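Long-range contact in murein peptide amidase A (PDB 5HXD), which probably hydrolyses the gamma-D-glutamyl-diaminopimelic acid amide bond of murein tripeptide as a zinc-dependent amidase of the M14 peptidase family: residues 97-107 and 191-201. Numbering follows the deposited sequence.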
ATOM      1  N   LEU A  97       3.935 -13.492   6.697  1.00 35.95           N
ATOM      2  CA  LEU A  97       4.191 -14.352   5.541  1.00 40.01           C
ATOM      3  C   LEU A  97       5.684 -14.675   5.396  1.00 39.57           C
ATOM      4  O   LEU A  97       6.051 -15.693   4.812  1.00 40.24           O
ATOM      5  CB  LEU A  97       3.667 -13.709   4.241  1.00 36.37           C
ATOM      6  CG  LEU A  97       2.147 -13.663   4.021  1.00 37.85           C
ATOM      7  CD1 LEU A  97       1.796 -12.864   2.781  1.00 36.19           C
ATOM      8  CD2 LEU A  97       1.553 -15.043   3.955  1.00 34.44           C
ATOM      9  N   ASN A  98       6.534 -13.812   5.936  1.00 37.45           N
ATOM     10  CA  ASN A  98       7.968 -14.030   5.877  1.00 38.67           C
ATOM     11  C   ASN A  98       8.445 -14.808   7.093  1.00 42.52           C
ATOM     12  O   ASN A  98       9.621 -14.754   7.450  1.00 44.22           O
ATOM     13  CB  ASN A  98       8.718 -12.702   5.774  1.00 38.20           C
ATOM     14  CG  ASN A  98      10.073 -12.839   5.091  1.00 38.32           C
ATOM     15  OD1 ASN A  98      10.209 -13.489   4.048  1.00 39.43           O
ATOM     16  ND2 ASN A  98      11.077 -12.203   5.666  1.00 39.31           N
ATOM     17  N   ARG A  99       7.518 -15.513   7.737  1.00 38.32           N
ATOM     18  CA  ARG A  99       7.875 -16.553   8.699  1.00 39.03           C
ATOM     19  C   ARG A  99       7.072 -17.788   8.351  1.00 39.51           C
ATOM     20  O   ARG A  99       7.135 -18.792   9.060  1.00 45.17           O
ATOM     21  CB  ARG A  99       7.601 -16.139  10.157  1.00 39.39           C
ATOM     22  CG  ARG A  99       8.319 -14.890  10.628  1.00 38.78           C
ATOM     23  CD  ARG A  99       9.813 -15.087  10.677  1.00 35.95           C
ATOM     24  NE  ARG A  99      10.497 -13.884  11.116  1.00 38.08           N
ATOM     25  CZ  ARG A  99      10.766 -12.839  10.336  1.00 42.05           C
ATOM     26  NH1 ARG A  99      10.404 -12.838   9.055  1.00 39.66           N
ATOM     27  NH2 ARG A  99      11.383 -11.779  10.849  1.00 42.52           N
ATOM     28  N   ASN A 100       6.329 -17.705   7.248  1.00 36.20           N
ATOM     29  CA  ASN A 100       5.407 -18.763   6.820  1.00 39.12           C
ATOM     30  C   ASN A 100       5.907 -19.717   5.692  1.00 43.68           C
ATOM     31  O   ASN A 100       5.175 -20.609   5.264  1.00 43.87           O
ATOM     32  CB  ASN A 100       4.088 -18.109   6.383  1.00 37.25           C
ATOM     33  CG  ASN A 100       2.907 -19.077   6.400  1.00 44.94           C
ATOM     34  OD1 ASN A 100       2.211 -19.246   5.391  1.00 43.59           O
ATOM     35  ND2 ASN A 100       2.678 -19.720   7.547  1.00 43.99           N
ATOM     36  N   PHE A 101       7.134 -19.555   5.207  1.00 38.88           N
ATOM     37  CA  PHE A 101       7.577 -20.380   4.087  1.00 38.40           C
ATOM     38  C   PHE A 101       8.078 -21.745   4.560  1.00 42.67           C
ATOM     39  O   PHE A 101       8.820 -21.840   5.544  1.00 38.39           O
ATOM     40  CB  PHE A 101       8.653 -19.651   3.272  1.00 38.89           C
ATOM     41  CG  PHE A 101       8.108 -18.557   2.401  1.00 37.37           C
ATOM     42  CD1 PHE A 101       7.823 -18.797   1.063  1.00 37.67           C
ATOM     43  CD2 PHE A 101       7.858 -17.297   2.918  1.00 37.41           C
ATOM     44  CE1 PHE A 101       7.303 -17.799   0.240  1.00 35.38           C
ATOM     45  CE2 PHE A 101       7.340 -16.288   2.105  1.00 39.94           C
ATOM     46  CZ  PHE A 101       7.061 -16.549   0.752  1.00 38.51           C
ATOM     47  N   PRO A 102       7.676 -22.815   3.845  1.00 44.60           N
ATOM     48  CA  PRO A 102       7.983 -24.206   4.209  1.00 41.04           C
ATOM     49  C   PRO A 102       9.478 -24.566   4.152  1.00 42.50           C
ATOM     50  O   PRO A 102       9.813 -25.720   3.895  1.00 45.09           O
ATOM     51  CB  PRO A 102       7.195 -25.013   3.178  1.00 42.93           C
ATOM     52  CG  PRO A 102       7.052 -24.093   2.014  1.00 45.51           C
ATOM     53  CD  PRO A 102       6.861 -22.740   2.619  1.00 38.92           C
ATOM     54  N   ALA A 103      10.349 -23.595   4.406  1.00 38.23           N
ATOM     55  CA  ALA A 103      11.764 -23.845   4.658  1.00 42.63           C
ATOM     56  C   ALA A 103      11.967 -24.866   5.778  1.00 44.73           C
ATOM     57  O   ALA A 103      11.051 -25.132   6.564  1.00 46.18           O
ATOM     58  CB  ALA A 103      12.466 -22.547   5.005  1.00 40.17           C
ATOM     59  N   ALA A 104      13.163 -25.446   5.860  1.00 42.17           N
ATOM     60  CA  ALA A 104      13.419 -26.437   6.900  1.00 43.80           C
ATOM     61  C   ALA A 104      13.354 -25.783   8.289  1.00 44.88           C
ATOM     62  O   ALA A 104      12.891 -26.397   9.252  1.00 45.46           O
ATOM     63  CB  ALA A 104      14.761 -27.126   6.682  1.00 40.51           C
ATOM     64  N   ASN A 105      13.777 -24.526   8.383  1.00 44.09           N
ATOM     65  CA  ASN A 105      13.884 -23.861   9.684  1.00 45.48           C
ATOM     66  C   ASN A 105      12.590 -23.240  10.207  1.00 43.94           C
ATOM     67  O   ASN A 105      12.644 -22.448  11.144  1.00 44.24           O
ATOM     68  CB  ASN A 105      14.955 -22.770   9.635  1.00 38.97           C
ATOM     69  CG  ASN A 105      14.558 -21.603   8.759  1.00 37.43           C
ATOM     70  OD1 ASN A 105      13.560 -21.657   8.038  1.00 38.50           O
ATOM     71  ND2 ASN A 105      15.351 -20.545   8.798  1.00 36.66           N
ATOM     72  N   TRP A 106      11.454 -23.594   9.594  1.00 46.34           N
ATOM     73  CA  TRP A 106      10.135 -23.084   9.988  1.00 40.98           C
ATOM     74  C   TRP A 106       9.786 -23.504  11.399  1.00 44.50           C
ATOM     75  O   TRP A 106       9.894 -24.677  11.747  1.00 51.09           O
ATOM     76  CB  TRP A 106       9.029 -23.574   9.032  1.00 43.28           C
ATOM     77  CG  TRP A 106       7.645 -22.988   9.347  1.00 44.71           C
ATOM     78  CD1 TRP A 106       7.100 -21.838   8.826  1.00 44.76           C
ATOM     79  CD2 TRP A 106       6.658 -23.516  10.247  1.00 44.63           C
ATOM     80  NE1 TRP A 106       5.850 -21.618   9.350  1.00 42.62           N
ATOM     81  CE2 TRP A 106       5.551 -22.629  10.224  1.00 46.41           C
ATOM     82  CE3 TRP A 106       6.602 -24.644  11.078  1.00 46.21           C
ATOM     83  CZ2 TRP A 106       4.399 -22.841  11.000  1.00 43.04           C
ATOM     84  CZ3 TRP A 106       5.452 -24.849  11.855  1.00 50.61           C
ATOM     85  CH2 TRP A 106       4.367 -23.949  11.804  1.00 42.94           C
ATOM     86  N   LYS A 107       9.352 -22.539  12.201  1.00 50.46           N
ATOM     87  CA  LYS A 107       8.945 -22.794  13.582  1.00 53.65           C
ATOM     88  C   LYS A 107       7.546 -22.288  13.879  1.00 48.70           C
ATOM     89  O   LYS A 107       7.198 -21.155  13.549  1.00 50.51           O
ATOM     90  CB  LYS A 107       9.939 -22.157  14.559  1.00 55.38           C
ATOM     91  CG  LYS A 107      11.236 -22.961  14.698  1.00 59.25           C
ATOM     92  CD  LYS A 107      10.935 -24.428  15.012  1.00 60.27           C
ATOM     93  CE  LYS A 107      12.187 -25.195  15.409  1.00 65.17           C
ATOM     94  NZ  LYS A 107      11.846 -26.312  16.344  1.00 62.53           N
ATOM     95  N   THR A 191      15.323 -15.283  11.175  1.00 54.00           N
ATOM     96  CA  THR A 191      13.985 -15.234  10.590  1.00 47.53           C
ATOM     97  C   THR A 191      13.518 -16.614  10.097  1.00 41.45           C
ATOM     98  O   THR A 191      13.500 -16.866   8.900  1.00 39.73           O
ATOM     99  CB  THR A 191      13.914 -14.230   9.406  1.00 45.80           C
ATOM    100  OG1 THR A 191      14.729 -14.702   8.333  1.00 48.55           O
ATOM    101  CG2 THR A 191      14.391 -12.841   9.812  1.00 45.16           C
ATOM    102  N   PRO A 192      13.095 -17.495  11.025  1.00 42.92           N
ATOM    103  CA  PRO A 192      12.631 -18.837  10.652  1.00 37.01           C
ATOM    104  C   PRO A 192      11.447 -18.788   9.695  1.00 39.57           C
ATOM    105  O   PRO A 192      10.543 -17.982   9.880  1.00 40.57           O
ATOM    106  CB  PRO A 192      12.211 -19.451  11.992  1.00 43.81           C
ATOM    107  CG  PRO A 192      11.874 -18.279  12.861  1.00 36.30           C
ATOM    108  CD  PRO A 192      12.834 -17.195  12.449  1.00 35.75           C
ATOM    109  N   GLY A 193      11.457 -19.634   8.671  1.00 39.80           N
ATOM    110  CA  GLY A 193      10.359 -19.688   7.722  1.00 38.29           C
ATOM    111  C   GLY A 193      10.336 -18.531   6.734  1.00 40.00           C
ATOM    112  O   GLY A 193       9.358 -18.367   6.010  1.00 42.36           O
ATOM    113  N   SER A 194      11.405 -17.735   6.693  1.00 40.86           N
ATOM    114  CA  SER A 194      11.499 -16.601   5.760  1.00 42.18           C
ATOM    115  C   SER A 194      11.600 -17.047   4.291  1.00 41.57           C
ATOM    116  O   SER A 194      11.941 -18.198   3.997  1.00 39.25           O
ATOM    117  CB  SER A 194      12.699 -15.717   6.108  1.00 41.42           C
ATOM    118  OG  SER A 194      13.902 -16.254   5.585  1.00 39.40           O
ATOM    119  N   PHE A 195      11.284 -16.131   3.377  1.00 37.86           N
ATOM    120  CA  PHE A 195      11.272 -16.445   1.960  1.00 36.60           C
ATOM    121  C   PHE A 195      12.694 -16.817   1.519  1.00 42.28           C
ATOM    122  O   PHE A 195      12.902 -17.792   0.793  1.00 43.47           O
ATOM    123  CB  PHE A 195      10.722 -15.267   1.153  1.00 34.70           C
ATOM    124  CG  PHE A 195      10.914 -15.396  -0.329  1.00 39.42           C
ATOM    125  CD1 PHE A 195      10.194 -16.329  -1.058  1.00 42.79           C
ATOM    126  CD2 PHE A 195      11.824 -14.594  -0.994  1.00 39.75           C
ATOM    127  CE1 PHE A 195      10.376 -16.459  -2.425  1.00 37.30           C
ATOM    128  CE2 PHE A 195      12.010 -14.713  -2.349  1.00 41.01           C
ATOM    129  CZ  PHE A 195      11.279 -15.646  -3.071  1.00 41.32           C
ATOM    130  N   GLY A 196      13.671 -16.059   2.000  1.00 40.67           N
ATOM    131  CA  GLY A 196      15.061 -16.352   1.738  1.00 38.86           C
ATOM    132  C   GLY A 196      15.501 -17.680   2.311  1.00 38.73           C
ATOM    133  O   GLY A 196      16.340 -18.357   1.727  1.00 45.61           O
ATOM    134  N   SER A 197      14.946 -18.057   3.456  1.00 39.71           N
ATOM    135  CA  SER A 197      15.258 -19.347   4.054  1.00 39.18           C
ATOM    136  C   SER A 197      14.752 -20.485   3.172  1.00 42.81           C
ATOM    137  O   SER A 197      15.375 -21.549   3.075  1.00 43.74           O
ATOM    138  CB  SER A 197      14.649 -19.462   5.450  1.00 39.27           C
ATOM    139  OG  SER A 197      15.461 -18.857   6.435  1.00 41.38           O
ATOM    140  N   TRP A 198      13.601 -20.259   2.549  1.00 39.41           N
ATOM    141  CA  TRP A 198      13.019 -21.240   1.655  1.00 43.45           C
ATOM    142  C   TRP A 198      13.838 -21.319   0.368  1.00 46.39           C
ATOM    143  O   TRP A 198      14.037 -22.379  -0.213  1.00 42.72           O
ATOM    144  CB  TRP A 198      11.581 -20.866   1.343  1.00 39.06           C
ATOM    145  CG  TRP A 198      10.852 -21.865   0.506  1.00 43.84           C
ATOM    146  CD1 TRP A 198      10.401 -23.091   0.894  1.00 45.31           C
ATOM    147  CD2 TRP A 198      10.454 -21.705  -0.858  1.00 45.26           C
ATOM    148  NE1 TRP A 198       9.748 -23.709  -0.144  1.00 43.58           N
ATOM    149  CE2 TRP A 198       9.765 -22.877  -1.230  1.00 41.38           C
ATOM    150  CE3 TRP A 198      10.611 -20.682  -1.799  1.00 42.76           C
ATOM    151  CZ2 TRP A 198       9.236 -23.053  -2.493  1.00 40.22           C
ATOM    152  CZ3 TRP A 198      10.099 -20.862  -3.045  1.00 38.56           C
ATOM    153  CH2 TRP A 198       9.408 -22.035  -3.384  1.00 43.36           C
ATOM    154  N   CYS A 199      14.300 -20.161  -0.072  1.00 43.21           N
ATOM    155  CA  CYS A 199      15.085 -20.070  -1.272  1.00 42.64           C
ATOM    156  C   CYS A 199      16.433 -20.802  -1.122  1.00 46.08           C
ATOM    157  O   CYS A 199      16.855 -21.540  -2.027  1.00 42.94           O
ATOM    158  CB  CYS A 199      15.283 -18.595  -1.627  1.00 41.86           C
ATOM    159  SG  CYS A 199      13.905 -17.877  -2.554  1.00 43.33           S
ATOM    160  N   ALA A 200      17.090 -20.605   0.022  1.00 42.06           N
ATOM    161  CA  ALA A 200      18.364 -21.261   0.286  1.00 43.13           C
ATOM    162  C   ALA A 200      18.226 -22.773   0.238  1.00 47.77           C
ATOM    163  O   ALA A 200      19.121 -23.460  -0.265  1.00 50.35           O
ATOM    164  CB  ALA A 200      18.926 -20.845   1.617  1.00 40.82           C
ATOM    165  N   ASP A 201      17.113 -23.304   0.739  1.00 41.90           N
ATOM    166  CA  ASP A 201      16.951 -24.760   0.730  1.00 47.53           C
ATOM    167  C   ASP A 201      16.701 -25.348  -0.687  1.00 47.42           C
ATOM    168  O   ASP A 201      16.947 -26.532  -0.928  1.00 44.83           O
ATOM    169  CB  ASP A 201      15.842 -25.168   1.703  1.00 41.45           C
ATOM    170  CG  ASP A 201      16.257 -24.988   3.162  1.00 44.23           C
ATOM    171  OD1 ASP A 201      17.444 -24.664   3.425  1.00 41.41           O
ATOM    172  OD2 ASP A 201      15.408 -25.202   4.051  1.00 43.36           O
TER
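Phe101 lays one face of its ring over the first turn of helix 195-201. Phe195 CA sits above that face, 3.9 Å from the ring centroid, in a CH-pi contact. The ring of Phe195 turns its edge to the same face, with the two planes 64° apart, as an edge-to-face pair. Phe195 reaches it with CG anti to the backbone N (chi1 169°). Phe101 CB packs on Trp198 CB, and Pro102 CG lies 3.7 Å from Trp198 CD1. Ala103 CB rests on the helix backbone between Ser197 and Trp198.

The start of the helix is gripped from both segments. Ser194 is the N-cap, and its OG accepts from Ser197 N. Asn98 OD1 accepts from Phe195 N, the amide directly after the N-cap residue, at 2.9 Å in a nearly straight bond (167°), with the donor above the carbonyl plane. Asn105 bridges the type II turn Thr191-Ser194 and the first turn of the helix. Its OD1 accepts from Gly193 N, and its ND2 donates to Ser197 OG at 2.9 Å. Gly193 O in turn receives Phe101 N in its carbonyl plane, on a lone pair. Further along, Asp201 OD2 accepts from Ala104 N at 2.9 Å, nearly along its C-O axis.

Arg99 bends at chi2 and sets its guanidinium face against the side chain of Thr191, whose CB lies over the centre. Its NH1 donates to Asn98 O, almost in the guanidinium plane.

Asn98 also touches His49, a predicted zinc ligand, and its side chain lies about 6 Å from the zinc ion. The contact therefore joins the loop 97-107 to the helix start beside the metal site. With OD1 committed to Phe195 N, the amide's rotation is probably fixed, and ND2 is left on the side of a cacodylate ion, probably from the crystallisation liquor.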